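Side-chain contacts in thioesterase superfamily protein (Shewanella loihica, PDB 2PRX), which probably hydrolyses thioesters, as a hot-dog-fold member of the thioesterase superfamily: residues S33-E38 with A74-Q79; L65-G70 with G144-V149. One frame throughout, in Å; residues are numbered along the deposited sequence.

Contact 1 (S33-E38 with A74-Q79); sequences SYWRGE and ASAAAQ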
loop_
_atom_site.group_PDB
_atom_site.type_symbol
_atom_site.label_atom_id
_atom_site.label_comp_id
_atom_site.label_asym_id
_atom_site.label_seq_id
_atom_site.Cartn_x
_atom_site.Cartn_y
_atom_site.Cartn_z
ATOM N N SER A 33 12.197 -6.361 -11.491
ATOM C CA SER A 33 13.162 -5.461 -10.874
ATOM C C SER A 33 14.570 -5.947 -11.265
ATOM O O SER A 33 14.705 -7.149 -11.486
ATOM C CB SER A 33 13.013 -5.362 -9.369
ATOM O OG SER A 33 11.655 -5.082 -9.033
ATOM N N TYR A 34 15.459 -4.983 -11.347
ATOM C CA TYR A 34 16.809 -5.160 -11.866
ATOM C C TYR A 34 17.799 -4.242 -11.161
ATOM O O TYR A 34 17.457 -3.181 -10.653
ATOM C CB TYR A 34 16.939 -4.809 -13.359
ATOM C CG TYR A 34 15.936 -5.510 -14.235
ATOM C CD1 TYR A 34 14.693 -4.964 -14.501
ATOM C CD2 TYR A 34 16.248 -6.751 -14.788
ATOM C CE1 TYR A 34 13.776 -5.614 -15.302
ATOM C CE2 TYR A 34 15.334 -7.403 -15.590
ATOM C CZ TYR A 34 14.099 -6.838 -15.845
ATOM O OH TYR A 34 13.213 -7.522 -16.647
ATOM N N TRP A 35 19.072 -4.658 -11.194
ATOM C CA TRP A 35 20.129 -3.751 -10.753
ATOM C C TRP A 35 20.289 -2.578 -11.717
ATOM O O TRP A 35 20.247 -2.698 -12.944
ATOM C CB TRP A 35 21.448 -4.512 -10.601
ATOM C CG TRP A 35 21.576 -5.282 -9.322
ATOM C CD1 TRP A 35 21.599 -6.627 -9.106
ATOM C CD2 TRP A 35 21.688 -4.671 -8.025
ATOM N NE1 TRP A 35 21.731 -6.906 -7.775
ATOM C CE2 TRP A 35 21.787 -5.712 -7.091
ATOM C CE3 TRP A 35 21.721 -3.330 -7.611
ATOM C CZ2 TRP A 35 21.919 -5.456 -5.721
ATOM C CZ3 TRP A 35 21.848 -3.091 -6.255
ATOM C CH2 TRP A 35 21.938 -4.143 -5.342
ATOM N N ARG A 36 20.465 -1.401 -11.164
ATOM C CA ARG A 36 20.840 -0.200 -11.890
ATOM C C ARG A 36 22.108 0.339 -11.253
ATOM O O ARG A 36 22.153 1.396 -10.642
ATOM C CB ARG A 36 19.745 0.858 -11.850
ATOM C CG ARG A 36 20.085 2.163 -12.545
ATOM C CD ARG A 36 18.834 2.780 -13.168
ATOM N NE ARG A 36 19.147 4.013 -13.877
ATOM C CZ ARG A 36 19.053 5.255 -13.456
ATOM N NH1 ARG A 36 18.626 5.576 -12.242
ATOM N NH2 ARG A 36 19.393 6.242 -14.283
ATOM N N GLY A 37 23.184 -0.449 -11.367
ATOM C CA GLY A 37 24.406 -0.039 -10.692
ATOM C C GLY A 37 24.324 -0.419 -9.216
ATOM O O GLY A 37 24.314 -1.608 -8.911
ATOM N N GLU A 38 24.291 0.585 -8.357
ATOM C CA GLU A 38 24.248 0.451 -6.922
ATOM C C GLU A 38 22.806 0.597 -6.416
ATOM O O GLU A 38 22.523 0.258 -5.265
ATOM C CB GLU A 38 25.130 1.536 -6.300
ATOM C CG GLU A 38 26.600 1.411 -6.679
ATOM C CD GLU A 38 27.108 2.490 -7.618
ATOM O OE1 GLU A 38 26.941 3.681 -7.311
ATOM O OE2 GLU A 38 27.670 2.129 -8.676
ATOM N N ALA A 74 15.527 -5.648 -1.656
ATOM C CA ALA A 74 16.092 -6.206 -0.435
ATOM C C ALA A 74 16.794 -7.527 -0.687
ATOM O O ALA A 74 17.959 -7.717 -0.321
ATOM C CB ALA A 74 14.962 -6.364 0.599
ATOM N N SER A 75 16.111 -8.473 -1.317
ATOM C CA SER A 75 16.676 -9.801 -1.531
ATOM C C SER A 75 17.961 -9.712 -2.354
ATOM O O SER A 75 18.937 -10.383 -2.046
ATOM C CB SER A 75 15.679 -10.722 -2.226
ATOM O OG SER A 75 14.849 -11.373 -1.275
ATOM N N ALA A 76 17.919 -8.887 -3.402
ATOM C CA ALA A 76 19.166 -8.788 -4.188
ATOM C C ALA A 76 20.311 -8.273 -3.333
ATOM O O ALA A 76 21.393 -8.867 -3.288
ATOM C CB ALA A 76 18.940 -7.918 -5.419
ATOM N N ALA A 77 20.096 -7.171 -2.621
ATOM C CA ALA A 77 21.093 -6.557 -1.761
ATOM C C ALA A 77 21.674 -7.490 -0.710
ATOM O O ALA A 77 22.903 -7.502 -0.524
ATOM C CB ALA A 77 20.498 -5.335 -1.065
ATOM N N ALA A 78 20.813 -8.247 -0.027
ATOM C CA ALA A 78 21.331 -9.205 0.942
ATOM C C ALA A 78 22.221 -10.228 0.231
ATOM O O ALA A 78 23.287 -10.544 0.750
ATOM C CB ALA A 78 20.232 -9.891 1.723
ATOM N N GLN A 79 21.785 -10.705 -0.936
ATOM C CA GLN A 79 22.633 -11.685 -1.621
ATOM C C GLN A 79 24.041 -11.147 -1.877
ATOM O O GLN A 79 24.937 -11.967 -2.152
ATOM C CB GLN A 79 22.043 -12.163 -2.961
ATOM C CG GLN A 79 22.593 -13.532 -3.334
ATOM C CD GLN A 79 22.479 -13.921 -4.784
ATOM O OE1 GLN A 79 21.610 -13.458 -5.521
ATOM N NE2 GLN A 79 23.399 -14.788 -5.210
#

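Contact 2 (L65-G70 with G144-V149); sequences LIDCHG and GHMVAV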
loop_
_atom_site.group_PDB
_atom_site.type_symbol
_atom_site.label_atom_id
_atom_site.label_comp_id
_atom_site.label_asym_id
_atom_site.label_seq_id
_atom_site.Cartn_x
_atom_site.Cartn_y
_atom_site.Cartn_z
ATOM N N LEU A 65 3.418 -1.491 -5.708
ATOM C CA LEU A 65 4.666 -1.585 -6.512
ATOM C C LEU A 65 5.860 -1.175 -5.694
ATOM O O LEU A 65 7.009 -1.655 -5.862
ATOM C CB LEU A 65 4.520 -0.744 -7.778
ATOM C CG LEU A 65 3.362 -1.126 -8.720
ATOM C CD1 LEU A 65 3.117 -0.040 -9.746
ATOM C CD2 LEU A 65 3.657 -2.457 -9.397
ATOM N N ILE A 66 5.734 -0.272 -4.734
ATOM C CA ILE A 66 6.897 0.044 -3.900
ATOM C C ILE A 66 7.301 -1.144 -3.031
ATOM O O ILE A 66 8.481 -1.471 -2.855
ATOM C CB ILE A 66 6.610 1.274 -3.027
ATOM C CG1 ILE A 66 6.721 2.597 -3.792
ATOM C CG2 ILE A 66 7.479 1.251 -1.794
ATOM C CD1 ILE A 66 5.891 3.692 -3.155
ATOM N N ASP A 67 6.288 -1.807 -2.484
ATOM C CA ASP A 67 6.466 -2.989 -1.652
ATOM C C ASP A 67 7.212 -4.094 -2.379
ATOM O O ASP A 67 8.156 -4.686 -1.866
ATOM C CB ASP A 67 5.093 -3.491 -1.221
ATOM C CG ASP A 67 5.066 -4.695 -0.315
ATOM O OD1 ASP A 67 6.128 -5.240 0.024
ATOM O OD2 ASP A 67 3.933 -5.080 0.072
ATOM N N CYS A 68 6.760 -4.410 -3.600
ATOM C CA CYS A 68 7.422 -5.569 -4.227
ATOM C C CYS A 68 8.754 -5.109 -4.793
ATOM O O CYS A 68 9.710 -5.887 -4.865
ATOM C CB CYS A 68 6.504 -6.221 -5.257
ATOM S SG CYS A 68 5.007 -6.992 -4.577
ATOM N N HIS A 69 8.870 -3.847 -5.208
ATOM C CA HIS A 69 10.204 -3.446 -5.698
ATOM C C HIS A 69 11.186 -3.404 -4.539
ATOM O O HIS A 69 12.360 -3.751 -4.685
ATOM C CB HIS A 69 10.113 -2.104 -6.413
ATOM C CG HIS A 69 11.443 -1.563 -6.866
ATOM N ND1 HIS A 69 12.206 -2.193 -7.835
ATOM C CD2 HIS A 69 12.130 -0.471 -6.493
ATOM C CE1 HIS A 69 13.310 -1.482 -8.020
ATOM N NE2 HIS A 69 13.300 -0.429 -7.224
ATOM N N GLY A 70 10.707 -2.975 -3.375
ATOM C CA GLY A 70 11.511 -2.771 -2.181
ATOM C C GLY A 70 12.002 -4.075 -1.586
ATOM O O GLY A 70 13.102 -4.217 -1.044
ATOM N N GLY A 144 8.744 6.127 -0.678
ATOM C CA GLY A 144 8.525 5.070 0.290
ATOM C C GLY A 144 9.794 4.734 1.068
ATOM O O GLY A 144 10.897 4.789 0.516
ATOM N N HIS A 145 9.659 4.410 2.335
ATOM C CA HIS A 145 10.669 3.936 3.258
ATOM C C HIS A 145 10.293 2.544 3.756
ATOM O O HIS A 145 9.264 2.239 4.331
ATOM C CB HIS A 145 10.925 4.858 4.461
ATOM C CG HIS A 145 11.876 4.232 5.452
ATOM N ND1 HIS A 145 13.242 4.308 5.295
ATOM C CD2 HIS A 145 11.688 3.514 6.584
ATOM C CE1 HIS A 145 13.845 3.685 6.283
ATOM N NE2 HIS A 145 12.923 3.184 7.087
HETATM N N MSE A 146 11.203 1.609 3.560
HETATM C CA MSE A 146 10.990 0.224 3.833
HETATM C C MSE A 146 12.074 -0.365 4.733
HETATM O O MSE A 146 13.248 -0.052 4.559
HETATM C CB MSE A 146 10.979 -0.587 2.516
HETATM C CG MSE A 146 11.145 -2.067 2.804
HETATM SE SE MSE A 146 10.852 -3.155 1.244
HETATM C CE MSE A 146 8.935 -2.985 1.458
ATOM N N VAL A 147 11.643 -1.181 5.667
ATOM C CA VAL A 147 12.379 -2.081 6.510
ATOM C C VAL A 147 11.920 -3.493 6.129
ATOM O O VAL A 147 10.789 -3.848 6.474
ATOM C CB VAL A 147 12.166 -1.951 8.025
ATOM C CG1 VAL A 147 12.753 -3.202 8.678
ATOM C CG2 VAL A 147 12.778 -0.673 8.567
ATOM N N ALA A 148 12.779 -4.211 5.422
ATOM C CA ALA A 148 12.513 -5.569 5.028
ATOM C C ALA A 148 13.425 -6.526 5.788
ATOM O O ALA A 148 14.614 -6.315 6.031
ATOM C CB ALA A 148 12.655 -5.733 3.524
ATOM N N VAL A 149 12.820 -7.617 6.217
ATOM C CA VAL A 149 13.467 -8.656 6.987
ATOM C C VAL A 149 13.322 -9.998 6.293
ATOM O O VAL A 149 12.453 -10.200 5.451
ATOM C CB VAL A 149 12.850 -8.794 8.395
ATOM C CG1 VAL A 149 12.969 -7.481 9.149
ATOM C CG2 VAL A 149 11.425 -9.277 8.180
#

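Contact 1 (S33-E38 with A74-Q79)
W35 reaches from the short edge strand to the C-terminal turn of helix 59-78, and its indole meets A76 and A77 at the protein surface. The apolar part of the contact centres on one methyl group. A76 CB points at the strand and sits against the pyrrole-benzene junction of the indole, 3.8 Å from W35 NE1 and 3.9 Å from W35 CZ2, approaching the ring obliquely. The first torsion of W35 explains the reach: CG anti to the carbonyl carbon (chi1 -80°), beside the backbone N, brings the NE1-CE2-CZ2 side of the indole to the helix although the backbones stay well apart, with 8.3 Å between W35 CA and A76 CA. Contact with the helix backbone is looser, W35 CZ2 lying 4.0 Å from A77 N. Within the strand's own segment, E38 O, from the turn that follows, lies at the indole edge and in the ring plane. The same side chain also touches T40 on the next strand, while A77 touches V128 of strand 127-135, so the helix end packs on the sheet as well as on the edge strand. With about 103 Å² buried in all and no polar bond between the segments, the chemistry is that of a small, mainly apolar van der Waals contact between the indole and the A76-A77 turn, with no directional bond across it to fix the ring.

Contact 2 (L65-G70 with G144-V149)
M146, a selenomethionine, projects from strand 142-150 against helix 59-78 and meets D67 and G70; the pairing belongs to the hot-dog fold, in which an antiparallel sheet wraps round a long central helix. The two segments run at 45° to one another, their axes 9.4 Å apart at closest approach. M146 leaves the strand extended, CG anti to the backbone N and the next torsion also near trans, and then bends at its end (chi3 -79°). The straight part delivers SE to the backbone of G70, 3.2 Å from G70 C and 3.4 Å from G70 O, a tight fit. The bend turns CE back along the helix to D67, 3.8 Å from D67 O and 3.9 Å from D67 OD1, the two side chains lying aslant. Although the CB of D67 points off the strand, CG anti to N (chi1 -178°) carries the carboxylate round to the methyl; OD1 is hydrogen-bonded to T97 OG1 of the neighbouring strand 95-104, which holds that end in this buried place. Beyond D67, G59 of the second subunit packs against the same residue. Glycines bring helix and strand together at both ends of the contact: G70 and M146 have CA atoms 6.7 Å apart, as have I66 and G144. I66 itself points at the strand and also packs on L100 and I132 of the flanking strands, while its CG2 methyl rests 4.5 Å from G144 CA.

Overall arrangement
From the N terminus the chain first lays down edge strand 34-36, turns into strand 39-44 and enters helix 59-78, which supplies one segment to each contact. Contact 1 closes the loop from 33-38 to 74-79 at the helix C terminus; contact 2 opens earlier on the helix, at 65-70, and closes only at 144-149, on the last strand of the chain. Their segments alternate, so the two loops cross rather than nest. Surface contact 1 ties the helix end to the sheet edge, and buried contact 2 ties its middle to strand 142-150. Their centres are about 12 Å apart, bridged by a probable hydrogen bond between S33 OG and H69 ND1 and by A74 packing on A148.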